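Side-chain contacts in hypothetical protein (Fusobacterium nucleatum subsp. nucleatum, PDB 2GSL), which might act as a ribonuclease in RNA processing, carrying a helical RNase III-type domain with a bound magnesium ion: residues A24-E27 / L28-K32; K113-E116 / E117-K120; Y56-L59 / I60-I64; T92-E95 / Y96-T100; I122-V125 / I126-E129. All blocks are in the same frame, centred on the assembly; numbering follows the deposited sequence.

Contact 1 (A24-E27 / L28-K32)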
loop_
_atom_site.group_PDB
_atom_site.type_symbol
_atom_site.label_atom_id
_atom_site.label_comp_id
_atom_site.label_asym_id
_atom_site.label_seq_id
_atom_site.Cartn_x
_atom_site.Cartn_y
_atom_site.Cartn_z
ATOM N N ALA A 24 1.107 -3.991 -2.091
ATOM C CA ALA A 24 0.680 -2.699 -1.562
ATOM C C ALA A 24 -0.225 -2.890 -0.347
ATOM O O ALA A 24 -0.148 -2.127 0.628
ATOM C CB ALA A 24 -0.049 -1.899 -2.638
ATOM N N ILE A 25 -1.068 -3.921 -0.402
ATOM C CA ILE A 25 -2.004 -4.219 0.685
ATOM C C ILE A 25 -1.228 -4.635 1.931
ATOM O O ILE A 25 -1.572 -4.249 3.057
ATOM C CB ILE A 25 -2.991 -5.366 0.277
ATOM C CG1 ILE A 25 -3.833 -4.929 -0.927
ATOM C CG2 ILE A 25 -3.939 -5.707 1.413
ATOM C CD1 ILE A 25 -4.654 -6.038 -1.520
ATOM N N TRP A 26 -0.181 -5.434 1.715
ATOM C CA TRP A 26 0.665 -5.929 2.804
ATOM C C TRP A 26 1.389 -4.765 3.459
ATOM O O TRP A 26 1.344 -4.627 4.686
ATOM C CB TRP A 26 1.686 -6.942 2.270
ATOM C CG TRP A 26 2.401 -7.706 3.323
ATOM C CD1 TRP A 26 3.675 -7.513 3.746
ATOM C CD2 TRP A 26 1.887 -8.809 4.084
ATOM N NE1 TRP A 26 3.991 -8.423 4.729
ATOM C CE2 TRP A 26 2.905 -9.221 4.959
ATOM C CE3 TRP A 26 0.656 -9.469 4.124
ATOM C CZ2 TRP A 26 2.740 -10.286 5.840
ATOM C CZ3 TRP A 26 0.489 -10.528 5.003
ATOM C CH2 TRP A 26 1.519 -10.918 5.855
ATOM N N GLU A 27 2.041 -3.918 2.661
ATOM C CA GLU A 27 2.752 -2.783 3.255
ATOM C C GLU A 27 1.807 -2.012 4.157
ATOM O O GLU A 27 2.074 -1.850 5.348
ATOM C CB GLU A 27 3.343 -1.841 2.189
ATOM C CG GLU A 27 4.840 -2.046 1.938
ATOM C CD GLU A 27 5.742 -1.078 2.712
ATOM O OE1 GLU A 27 5.704 -1.045 3.955
ATOM O OE2 GLU A 27 6.522 -0.338 2.078
ATOM N N LEU A 28 0.688 -1.564 3.593
ATOM C CA LEU A 28 -0.310 -0.784 4.337
ATOM C C LEU A 28 -0.626 -1.350 5.711
ATOM O O LEU A 28 -0.518 -0.648 6.709
ATOM C CB LEU A 28 -1.610 -0.675 3.535
ATOM C CG LEU A 28 -2.692 0.188 4.162
ATOM C CD1 LEU A 28 -2.096 1.538 4.559
ATOM C CD2 LEU A 28 -3.811 0.367 3.179
ATOM N N GLU A 29 -1.026 -2.613 5.756
ATOM C CA GLU A 29 -1.345 -3.244 7.015
ATOM C C GLU A 29 -0.150 -3.227 7.968
ATOM O O GLU A 29 -0.309 -2.901 9.146
ATOM C CB GLU A 29 -1.826 -4.670 6.776
ATOM C CG GLU A 29 -3.211 -4.728 6.162
ATOM C CD GLU A 29 -4.212 -3.840 6.901
ATOM O OE1 GLU A 29 -4.719 -2.861 6.294
ATOM O OE2 GLU A 29 -4.479 -4.128 8.089
ATOM N N ILE A 30 1.046 -3.552 7.470
ATOM C CA ILE A 30 2.240 -3.561 8.327
ATOM C C ILE A 30 2.567 -2.163 8.852
ATOM O O ILE A 30 2.820 -1.989 10.042
ATOM C CB ILE A 30 3.483 -4.153 7.591
ATOM C CG1 ILE A 30 3.252 -5.636 7.302
ATOM C CG2 ILE A 30 4.727 -4.020 8.448
ATOM C CD1 ILE A 30 2.833 -6.446 8.514
ATOM N N ARG A 31 2.548 -1.158 7.987
ATOM C CA ARG A 31 2.855 0.173 8.474
ATOM C C ARG A 31 1.824 0.606 9.506
ATOM O O ARG A 31 2.172 1.218 10.526
ATOM C CB ARG A 31 2.897 1.160 7.330
ATOM C CG ARG A 31 3.953 0.816 6.319
ATOM C CD ARG A 31 4.114 1.972 5.394
ATOM N NE ARG A 31 5.110 1.738 4.369
ATOM C CZ ARG A 31 5.411 2.627 3.426
ATOM N NH1 ARG A 31 4.782 3.798 3.405
ATOM N NH2 ARG A 31 6.326 2.348 2.497
ATOM N N LYS A 32 0.557 0.269 9.262
ATOM C CA LYS A 32 -0.511 0.626 10.191
ATOM C C LYS A 32 -0.243 0.155 11.615
ATOM O O LYS A 32 -0.280 0.947 12.557
ATOM C CB LYS A 32 -1.844 0.035 9.751
ATOM C CG LYS A 32 -2.500 0.737 8.603
ATOM C CD LYS A 32 -4.012 0.572 8.692
ATOM C CE LYS A 32 -4.411 -0.896 8.700
ATOM N NZ LYS A 32 -5.888 -1.108 8.642
#
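R31 runs straight from CG to NE (chi2 -168°). E27, one turn earlier in helix 15-34, bends at its second torsion (chi2 -97°). The bend lays its carboxylate beside the guanidinium, at its NE and NH2 side, tilted from its plane. R31 grips side-on with two nitrogens: NE of R31 reaches OE1 of E27 at 2.9 Å, and NH2 of R31 reaches OE2 of E27 at 2.7 Å. This salt bridge is not flat. The two planes are 75° apart, and R31 meets both oxygens from above the carboxylate plane. The backbones of the pair are joined as well, R31 N to E27 O at 2.8 Å. A second i to i+4 pair is apolar. CG1 of I30 sits over one face of the W26 indole, 4.2 Å from the centroid of its five-membered ring, a CH-pi contact. W26 NE1 donates to K51 O on helix 41-52. The third R31 nitrogen, NH1, makes a salt bridge to D23 of the second subunit and donates to F20 O there; the F20 ring of that subunit adds a cation-pi contact. D23 is probably the active-site residue, and D23 and E103 bind magnesium. The charge of R31 is probably shared between E27 and D23 of the second subunit. With NE and NH2 held by E27, guanidinium rotation is restricted, so E27 probably helps position R31 against the partner chain's active site.

Contact 2 (K113-E116 / E117-K120)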
loop_
_atom_site.group_PDB
_atom_site.type_symbol
_atom_site.label_atom_id
_atom_site.label_comp_id
_atom_site.label_asym_id
_atom_site.label_seq_id
_atom_site.Cartn_x
_atom_site.Cartn_y
_atom_site.Cartn_z
ATOM N N LYS A 113 -13.654 -8.727 -1.577
ATOM C CA LYS A 113 -14.222 -8.154 -0.362
ATOM C C LYS A 113 -13.988 -9.006 0.891
ATOM O O LYS A 113 -14.661 -8.816 1.905
ATOM C CB LYS A 113 -15.728 -7.922 -0.542
ATOM C CG LYS A 113 -16.106 -6.558 -1.110
ATOM C CD LYS A 113 -15.602 -6.368 -2.523
ATOM C CE LYS A 113 -16.060 -5.028 -3.098
ATOM N NZ LYS A 113 -15.519 -3.857 -2.338
ATOM N N LYS A 114 -13.040 -9.939 0.824
ATOM C CA LYS A 114 -12.733 -10.792 1.967
ATOM C C LYS A 114 -11.668 -10.168 2.879
ATOM O O LYS A 114 -10.765 -10.851 3.369
ATOM C CB LYS A 114 -12.290 -12.174 1.481
ATOM C CG LYS A 114 -13.456 -13.075 1.083
ATOM C CD LYS A 114 -12.985 -14.377 0.448
ATOM C CE LYS A 114 -14.120 -15.384 0.322
ATOM N NZ LYS A 114 -14.534 -15.895 1.651
ATOM N N GLU A 115 -11.801 -8.865 3.115
ATOM C CA GLU A 115 -10.866 -8.129 3.952
ATOM C C GLU A 115 -10.823 -8.683 5.376
ATOM O O GLU A 115 -9.923 -8.357 6.151
ATOM C CB GLU A 115 -11.229 -6.632 3.969
ATOM C CG GLU A 115 -10.172 -5.689 3.352
ATOM C CD GLU A 115 -9.159 -5.164 4.382
ATOM O OE1 GLU A 115 -9.575 -4.442 5.315
ATOM O OE2 GLU A 115 -7.949 -5.471 4.259
ATOM N N GLU A 116 -11.788 -9.520 5.733
ATOM C CA GLU A 116 -11.788 -10.087 7.078
ATOM C C GLU A 116 -10.828 -11.267 7.137
ATOM O O GLU A 116 -10.335 -11.635 8.204
ATOM C CB GLU A 116 -13.193 -10.550 7.477
ATOM C CG GLU A 116 -13.234 -11.223 8.844
ATOM C CD GLU A 116 -12.805 -10.290 9.972
ATOM O OE1 GLU A 116 -12.493 -10.796 11.074
ATOM O OE2 GLU A 116 -12.789 -9.055 9.759
ATOM N N GLU A 117 -10.578 -11.861 5.975
ATOM C CA GLU A 117 -9.676 -13.000 5.867
ATOM C C GLU A 117 -8.238 -12.489 5.920
ATOM O O GLU A 117 -7.326 -13.198 6.347
ATOM C CB GLU A 117 -9.931 -13.739 4.552
ATOM C CG GLU A 117 -11.307 -14.393 4.460
ATOM C CD GLU A 117 -11.365 -15.740 5.164
ATOM O OE1 GLU A 117 -10.995 -15.809 6.354
ATOM O OE2 GLU A 117 -11.787 -16.732 4.524
ATOM N N ILE A 118 -8.050 -11.245 5.488
ATOM C CA ILE A 118 -6.736 -10.625 5.494
ATOM C C ILE A 118 -6.314 -10.302 6.924
ATOM O O ILE A 118 -5.161 -10.534 7.306
ATOM C CB ILE A 118 -6.740 -9.335 4.669
ATOM C CG1 ILE A 118 -7.161 -9.650 3.232
ATOM C CG2 ILE A 118 -5.367 -8.696 4.694
ATOM C CD1 ILE A 118 -7.300 -8.444 2.363
ATOM N N LYS A 119 -7.252 -9.778 7.715
ATOM C CA LYS A 119 -6.976 -9.428 9.107
ATOM C C LYS A 119 -6.552 -10.642 9.924
ATOM O O LYS A 119 -5.741 -10.534 10.841
ATOM C CB LYS A 119 -8.207 -8.784 9.766
ATOM C CG LYS A 119 -7.977 -8.373 11.221
ATOM C CD LYS A 119 -9.128 -7.528 11.792
ATOM C CE LYS A 119 -8.717 -6.849 13.122
ATOM N NZ LYS A 119 -9.760 -5.944 13.707
ATOM N N LYS A 120 -7.088 -11.805 9.589
ATOM C CA LYS A 120 -6.744 -12.999 10.341
ATOM C C LYS A 120 -5.284 -13.395 10.092
ATOM O O LYS A 120 -4.604 -13.887 10.991
ATOM C CB LYS A 120 -7.701 -14.130 9.965
ATOM C CG LYS A 120 -7.798 -15.218 11.005
ATOM C CD LYS A 120 -9.165 -15.885 10.983
ATOM C CE LYS A 120 -9.409 -16.672 9.702
ATOM N NZ LYS A 120 -10.713 -17.425 9.738
#
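E117 N donates to K114 O at 2.8 Å, a bond that opens helix 115-127. It is bent, with an N-H...O angle of 146°, and the donor stands above the K114 carbonyl plane. The same oxygen also takes a weak bond from I118 N, and E115 O takes another weak one from K119 N. The first turn is thus loosely bonded. Charged side chains follow it on the surface. K114 and E117 lie side by side and point the same way. Their ammonium and carboxylate come near without forming a salt bridge, NZ of K114 standing 4.1 Å from OE2 of E117. E117 OE1 also makes a long ion pair with K120 NZ, at 3.8 Å. These attractions are weak, and solvent probably screens them further. OE2 of E117 also lies close to the D69 carboxylate, a like charge that probably offsets part of the attraction. CB of K114 rests against CG of E117 at 3.8 Å. E115 bends at its second torsion (chi2 -91°), and the bend carries its carboxylate back across I118. There OE2 of E115 lies 3.6 Å from CD1 of I118. K113, with positive phi, is the C-prime residue of a Schellman motif that ends the preceding helix, so this contact follows directly on the turn between the two helices. I118 is buried and packs on M109 and Y110 of helix 93-111. E115 touches Y110 and E117 touches M109, so the first turn of helix 115-127 is laid against the last turn of helix 93-111.

Contact 3 (Y56-L59 / I60-I64); sequences YQSL and IYKKI
I60 packs against the ring of Y56, one turn earlier in helix 54-64. Its CB lies 3.1 Å from Q57 O, next to the backbone. CG1 stands beside the backbone N (chi1 -66°), which brings it near both Y56 O and the tyrosine ring, 3.6 Å from CE1 of Y56. CD1 meets the ring obliquely, 3.6 Å from Y56 CE1 and 4.0 Å from Y56 OH. The two side chains slant past one another. The backbones of the pair are joined too, I60 N to Y56 O. On another side of the helix the K62 chain runs past S58, with CD of K62 3.9 Å from OG of S58. The serine hydroxyl is hydrogen-bonded to E98 of helix 93-111. Q57 also faces that helix. It packs on L102 and makes a weak bond to E103, a magnesium ligand; its side chain comes within about 3 Å of the metal at the nearest atoms. Y56 and I60 turn instead to helix 115-127, where both pack on V125 and I60 also meets I124. Helix 54-64 thus lies between those two helices.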
loop_
_atom_site.group_PDB
_atom_site.type_symbol
_atom_site.label_atom_id
_atom_site.label_comp_id
_atom_site.label_asym_id
_atom_site.label_seq_id
_atom_site.Cartn_x
_atom_site.Cartn_y
_atom_site.Cartn_z
ATOM N N TYR A 56 10.315 -13.269 5.065
ATOM C CA TYR A 56 9.232 -13.302 6.042
ATOM C C TYR A 56 7.898 -13.723 5.415
ATOM O O TYR A 56 7.265 -14.675 5.874
ATOM C CB TYR A 56 9.092 -11.948 6.751
ATOM C CG TYR A 56 8.203 -12.008 7.978
ATOM C CD1 TYR A 56 6.829 -11.807 7.871
ATOM C CD2 TYR A 56 8.725 -12.350 9.229
ATOM C CE1 TYR A 56 5.995 -11.949 8.964
ATOM C CE2 TYR A 56 7.896 -12.496 10.336
ATOM C CZ TYR A 56 6.526 -12.298 10.193
ATOM O OH TYR A 56 5.677 -12.486 11.265
ATOM N N GLN A 57 7.460 -13.041 4.365
ATOM C CA GLN A 57 6.193 -13.434 3.759
ATOM C C GLN A 57 6.196 -14.945 3.501
ATOM O O GLN A 57 5.159 -15.604 3.622
ATOM C CB GLN A 57 5.966 -12.687 2.456
ATOM C CG GLN A 57 6.520 -11.302 2.476
ATOM C CD GLN A 57 5.855 -10.407 1.469
ATOM O OE1 GLN A 57 4.663 -10.122 1.584
ATOM N NE2 GLN A 57 6.613 -9.951 0.471
ATOM N N SER A 58 7.368 -15.490 3.168
ATOM C CA SER A 58 7.520 -16.922 2.900
ATOM C C SER A 58 7.189 -17.771 4.129
ATOM O O SER A 58 6.599 -18.849 4.013
ATOM C CB SER A 58 8.951 -17.236 2.430
ATOM O OG SER A 58 9.136 -18.638 2.246
ATOM N N LEU A 59 7.581 -17.298 5.305
ATOM C CA LEU A 59 7.276 -18.038 6.517
ATOM C C LEU A 59 5.778 -17.981 6.694
ATOM O O LEU A 59 5.153 -18.971 7.073
ATOM C CB LEU A 59 7.947 -17.409 7.734
ATOM C CG LEU A 59 9.455 -17.633 7.877
ATOM C CD1 LEU A 59 9.947 -16.990 9.173
ATOM C CD2 LEU A 59 9.748 -19.138 7.882
ATOM N N ILE A 60 5.203 -16.816 6.412
ATOM C CA ILE A 60 3.769 -16.658 6.542
ATOM C C ILE A 60 3.067 -17.666 5.651
ATOM O O ILE A 60 2.299 -18.502 6.127
ATOM C CB ILE A 60 3.307 -15.244 6.137
ATOM C CG1 ILE A 60 3.865 -14.214 7.117
ATOM C CG2 ILE A 60 1.779 -15.176 6.124
ATOM C CD1 ILE A 60 3.378 -14.401 8.538
ATOM N N TYR A 61 3.343 -17.597 4.354
ATOM C CA TYR A 61 2.715 -18.512 3.409
ATOM C C TYR A 61 2.792 -19.959 3.902
ATOM O O TYR A 61 1.773 -20.618 4.048
ATOM C CB TYR A 61 3.363 -18.356 2.023
ATOM C CG TYR A 61 2.883 -19.345 0.986
ATOM C CD1 TYR A 61 3.467 -20.598 0.880
ATOM C CD2 TYR A 61 1.830 -19.035 0.128
ATOM C CE1 TYR A 61 3.020 -21.524 -0.048
ATOM C CE2 TYR A 61 1.364 -19.956 -0.809
ATOM C CZ TYR A 61 1.964 -21.203 -0.889
ATOM O OH TYR A 61 1.504 -22.149 -1.781
ATOM N N LYS A 62 3.991 -20.441 4.196
ATOM C CA LYS A 62 4.133 -21.811 4.656
ATOM C C LYS A 62 3.399 -22.133 5.953
ATOM O O LYS A 62 3.098 -23.298 6.218
ATOM C CB LYS A 62 5.614 -22.164 4.760
ATOM C CG LYS A 62 6.294 -22.071 3.410
ATOM C CD LYS A 62 7.810 -22.098 3.494
ATOM C CE LYS A 62 8.344 -23.451 3.880
ATOM N NZ LYS A 62 9.822 -23.473 3.735
ATOM N N LYS A 63 3.084 -21.113 6.749
ATOM C CA LYS A 63 2.370 -21.338 8.003
ATOM C C LYS A 63 0.853 -21.279 7.855
ATOM O O LYS A 63 0.132 -21.707 8.755
ATOM C CB LYS A 63 2.811 -20.326 9.071
ATOM C CG LYS A 63 4.276 -20.474 9.509
ATOM C CD LYS A 63 4.683 -19.380 10.492
ATOM C CE LYS A 63 4.013 -19.554 11.857
ATOM N NZ LYS A 63 4.572 -20.704 12.650
ATOM N N ILE A 64 0.363 -20.763 6.729
ATOM C CA ILE A 64 -1.083 -20.677 6.533
ATOM C C ILE A 64 -1.618 -21.519 5.383
ATOM O O ILE A 64 -2.658 -22.152 5.516
ATOM C CB ILE A 64 -1.547 -19.215 6.318
ATOM C CG1 ILE A 64 -0.951 -18.653 5.033
ATOM C CG2 ILE A 64 -1.141 -18.360 7.488
ATOM C CD1 ILE A 64 -1.415 -17.237 4.746
#

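Contact 4 (T92-E95 / Y96-T100)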
loop_
_atom_site.group_PDB
_atom_site.type_symbol
_atom_site.label_atom_id
_atom_site.label_comp_id
_atom_site.label_asym_id
_atom_site.label_seq_id
_atom_site.Cartn_x
_atom_site.Cartn_y
_atom_site.Cartn_z
ATOM N N THR A 92 15.863 -17.106 -1.514
ATOM C CA THR A 92 16.012 -18.145 -2.529
ATOM C C THR A 92 14.842 -18.124 -3.502
ATOM O O THR A 92 13.833 -17.457 -3.268
ATOM C CB THR A 92 16.062 -19.555 -1.908
ATOM O OG1 THR A 92 14.794 -19.853 -1.311
ATOM C CG2 THR A 92 17.153 -19.646 -0.852
ATOM N N VAL A 93 14.979 -18.869 -4.592
ATOM C CA VAL A 93 13.923 -18.940 -5.588
ATOM C C VAL A 93 12.605 -19.350 -4.929
ATOM O O VAL A 93 11.590 -18.672 -5.082
ATOM C CB VAL A 93 14.278 -19.947 -6.705
ATOM C CG1 VAL A 93 13.160 -19.997 -7.746
ATOM C CG2 VAL A 93 15.590 -19.539 -7.360
HETATM N N MSE A 94 12.633 -20.453 -4.186
HETATM C CA MSE A 94 11.445 -20.959 -3.502
HETATM C C MSE A 94 10.781 -19.908 -2.592
HETATM O O MSE A 94 9.561 -19.748 -2.608
HETATM C CB MSE A 94 11.813 -22.190 -2.669
HETATM C CG MSE A 94 10.622 -22.889 -2.037
HETATM SE SE MSE A 94 9.573 -23.844 -3.353
HETATM C CE MSE A 94 9.251 -25.470 -2.321
ATOM N N GLU A 95 11.590 -19.203 -1.804
ATOM C CA GLU A 95 11.088 -18.190 -0.886
ATOM C C GLU A 95 10.465 -17.009 -1.617
ATOM O O GLU A 95 9.414 -16.491 -1.219
ATOM C CB GLU A 95 12.216 -17.702 0.025
ATOM C CG GLU A 95 12.799 -18.810 0.879
ATOM C CD GLU A 95 13.891 -18.345 1.824
ATOM O OE1 GLU A 95 14.334 -19.179 2.644
ATOM O OE2 GLU A 95 14.307 -17.163 1.756
ATOM N N TYR A 96 11.113 -16.591 -2.694
ATOM C CA TYR A 96 10.624 -15.473 -3.480
ATOM C C TYR A 96 9.259 -15.845 -4.066
ATOM O O TYR A 96 8.310 -15.063 -4.009
ATOM C CB TYR A 96 11.626 -15.153 -4.589
ATOM C CG TYR A 96 11.345 -13.858 -5.295
ATOM C CD1 TYR A 96 10.479 -13.804 -6.391
ATOM C CD2 TYR A 96 11.891 -12.669 -4.828
ATOM C CE1 TYR A 96 10.164 -12.585 -6.996
ATOM C CE2 TYR A 96 11.583 -11.457 -5.418
ATOM C CZ TYR A 96 10.720 -11.415 -6.496
ATOM O OH TYR A 96 10.397 -10.189 -7.032
ATOM N N LYS A 97 9.165 -17.053 -4.614
ATOM C CA LYS A 97 7.921 -17.523 -5.191
ATOM C C LYS A 97 6.818 -17.526 -4.130
ATOM O O LYS A 97 5.752 -16.942 -4.332
ATOM C CB LYS A 97 8.114 -18.921 -5.794
ATOM C CG LYS A 97 9.025 -18.927 -7.034
ATOM C CD LYS A 97 9.827 -20.227 -7.179
ATOM C CE LYS A 97 8.967 -21.453 -7.546
ATOM N NZ LYS A 97 8.646 -21.599 -9.010
ATOM N N GLU A 98 7.072 -18.163 -2.994
ATOM C CA GLU A 98 6.081 -18.210 -1.931
ATOM C C GLU A 98 5.739 -16.807 -1.446
ATOM O O GLU A 98 4.657 -16.573 -0.915
ATOM C CB GLU A 98 6.590 -19.059 -0.774
ATOM C CG GLU A 98 6.509 -20.552 -1.044
ATOM C CD GLU A 98 7.367 -21.361 -0.090
ATOM O OE1 GLU A 98 7.290 -22.618 -0.133
ATOM O OE2 GLU A 98 8.126 -20.738 0.696
ATOM N N ALA A 99 6.660 -15.873 -1.650
ATOM C CA ALA A 99 6.430 -14.496 -1.247
ATOM C C ALA A 99 5.403 -13.864 -2.182
ATOM O O ALA A 99 4.576 -13.036 -1.777
ATOM C CB ALA A 99 7.738 -13.713 -1.293
ATOM N N THR A 100 5.477 -14.255 -3.447
ATOM C CA THR A 100 4.567 -13.770 -4.476
ATOM C C THR A 100 3.222 -14.468 -4.331
ATOM O O THR A 100 2.170 -13.865 -4.497
ATOM C CB THR A 100 5.117 -14.083 -5.849
ATOM O OG1 THR A 100 6.422 -13.507 -5.967
ATOM C CG2 THR A 100 4.199 -13.517 -6.928
#
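Y96, K97 and E98 donate their backbone N-H groups to T92 O, V93 O and M94 O in the regular i to i+4 pattern of an opening helix, with A99 N adding a weak bond to E95 O. T92 is the N-cap. Its OG1 accepts a weak bond from E95 N at 3.3 Å, which occupies one of the amides at the start of the helix. Next along the helix V93 and K97 lie side by side and point the same way. CG1 of V93, anti to the backbone N, touches CD of K97 at 3.4 Å. The lysine chain bends repeatedly beyond CB, and its NZ ends on K80 O. M94, a selenomethionine, slants past E98. Its CG is 3.8 Å from OE1 of E98, and SE and CE lie somewhat farther from that oxygen. The methylenes of E98 run over M94 O, CG at 3.5 Å. E98 is buried, and both carboxylate oxygens have partners: OE1 forms a salt bridge with K80 NZ and OE2 a hydrogen bond with S58 OG. Together they hold the group in place. E98 also packs on Y61 and K62, E95 on S58, and A99 on A54, so this side of helix 93-111 is laid on helix 54-64. V93 and Y96 face elsewhere and rest on P88 of the preceding loop.

Contact 5 (I122-V125 / I126-E129); sequences INIV and IKGE
I126 comes first, and its N makes a weak bond to I122 O, 3.4 Å away. Its CG1 sits between the backbone N and the carbonyl carbon (chi1 90°), the crowded position. CG2 is then left beside the I122 carbonyl, 3.6 Å from I122 O. The same CG2 lies 4.4 Å from CB of V125. The other branch runs alongside N123, but CD1 is modelled too near N123 O for its place to be trusted. I126 also packs on Y33 of helix 15-34. K127 follows. Its N is 3.0 Å from N123 O in a bent hydrogen bond, and the position of that oxygen is itself less sure. The lysine chain runs straight as far as CE and turns at its last torsion (chi4 -67°). That turn brings NZ back over I124, 3.6 Å from CB of I124, with CG2 of the isoleucine next to it. Helix 115-127 is the last helix of this all-helical fold, and its buried side is set against two others: I122 and V125 pack on W26 of helix 15-34, and helix 54-64 is the second neighbour. N of G128 stands 3.7 Å from I124 O, too far for a regular helix bond. E129 follows, its CB bond directed toward the preceding residues. Its N makes a weak bond to I126 O. CB of E129 lies 3.6 Å from V125 O, and the side chain, bent at its second torsion, rests beside Y56 and Y34.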
loop_
_atom_site.group_PDB
_atom_site.type_symbol
_atom_site.label_atom_id
_atom_site.label_comp_id
_atom_site.label_asym_id
_atom_site.label_seq_id
_atom_site.Cartn_x
_atom_site.Cartn_y
_atom_site.Cartn_z
ATOM N N ILE A 122 -2.969 -11.162 9.076
ATOM C CA ILE A 122 -2.187 -10.085 9.652
ATOM C C ILE A 122 -2.074 -10.294 11.164
ATOM O O ILE A 122 -1.069 -9.927 11.762
ATOM C CB ILE A 122 -2.824 -8.718 9.363
ATOM C CG1 ILE A 122 -2.842 -8.473 7.853
ATOM C CG2 ILE A 122 -2.049 -7.622 10.072
ATOM C CD1 ILE A 122 -1.465 -8.399 7.216
ATOM N N ASN A 123 -3.094 -10.889 11.776
ATOM C CA ASN A 123 -3.062 -11.139 13.209
ATOM C C ASN A 123 -2.024 -12.188 13.585
ATOM O O ASN A 123 -1.555 -12.220 14.725
ATOM C CB ASN A 123 -4.433 -11.575 13.726
ATOM C CG ASN A 123 -5.344 -10.398 14.034
ATOM O OD1 ASN A 123 -6.501 -10.581 14.414
ATOM N ND2 ASN A 123 -4.824 -9.182 13.873
ATOM N N ILE A 124 -1.658 -13.053 12.646
ATOM C CA ILE A 124 -0.658 -14.065 12.956
ATOM C C ILE A 124 0.731 -13.482 12.699
ATOM O O ILE A 124 1.748 -14.102 13.003
ATOM C CB ILE A 124 -0.882 -15.372 12.130
ATOM C CG1 ILE A 124 -0.293 -15.245 10.733
ATOM C CG2 ILE A 124 -2.367 -15.687 12.057
ATOM C CD1 ILE A 124 1.142 -15.700 10.645
ATOM N N VAL A 125 0.764 -12.272 12.151
ATOM C CA VAL A 125 2.026 -11.603 11.873
ATOM C C VAL A 125 2.489 -10.863 13.124
ATOM O O VAL A 125 3.685 -10.799 13.402
ATOM C CB VAL A 125 1.891 -10.592 10.703
ATOM C CG1 VAL A 125 3.179 -9.798 10.541
ATOM C CG2 VAL A 125 1.570 -11.330 9.419
ATOM N N ILE A 126 1.546 -10.312 13.884
ATOM C CA ILE A 126 1.912 -9.588 15.091
ATOM C C ILE A 126 1.732 -10.439 16.341
ATOM O O ILE A 126 2.292 -10.120 17.389
ATOM C CB ILE A 126 1.097 -8.285 15.253
ATOM C CG1 ILE A 126 -0.188 -8.551 16.034
ATOM C CG2 ILE A 126 0.755 -7.715 13.891
ATOM C CD1 ILE A 126 -1.157 -9.456 15.327
ATOM N N LYS A 127 0.948 -11.512 16.244
ATOM C CA LYS A 127 0.747 -12.386 17.395
ATOM C C LYS A 127 2.058 -13.108 17.622
ATOM O O LYS A 127 2.449 -13.366 18.756
ATOM C CB LYS A 127 -0.368 -13.410 17.144
ATOM C CG LYS A 127 0.098 -14.796 16.677
ATOM C CD LYS A 127 -1.025 -15.832 16.854
ATOM C CE LYS A 127 -0.604 -17.258 16.470
ATOM N NZ LYS A 127 -0.325 -17.447 15.013
ATOM N N GLY A 128 2.731 -13.434 16.525
ATOM C CA GLY A 128 4.006 -14.115 16.620
ATOM C C GLY A 128 5.094 -13.086 16.843
ATOM O O GLY A 128 6.284 -13.398 16.783
ATOM N N GLU A 129 4.673 -11.851 17.105
ATOM C CA GLU A 129 5.596 -10.746 17.342
ATOM C C GLU A 129 5.535 -10.308 18.806
ATOM O O GLU A 129 6.358 -9.508 19.261
ATOM C CB GLU A 129 5.245 -9.565 16.429
ATOM C CG GLU A 129 6.454 -8.771 15.977
ATOM C CD GLU A 129 7.464 -9.646 15.254
ATOM O OE1 GLU A 129 7.096 -10.256 14.226
ATOM O OE2 GLU A 129 8.624 -9.730 15.716
#

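Contacts 1, 3 and 5 meet around W26. Its CH2 lies 3.6 Å from CG2 of V125 in contact 5 and 4.2 Å from CG1 of I60 in contact 3. Contact 3 also joins contact 4, through S58 OG and E98 OE2 at 2.8 Å. Three of the contacts come near the magnesium ion held by D23 and E103: at the nearest atoms, side chains of contact 3 approach it to about 3 Å, and those of contacts 1 and 4 to about 6 Å. Contacts 2 and 5 follow one another on helix 115-127, with centres 14 Å apart. Both keep farther from the metal, their closest measured side chains being I118 at about 14 Å and I122 at about 12 Å.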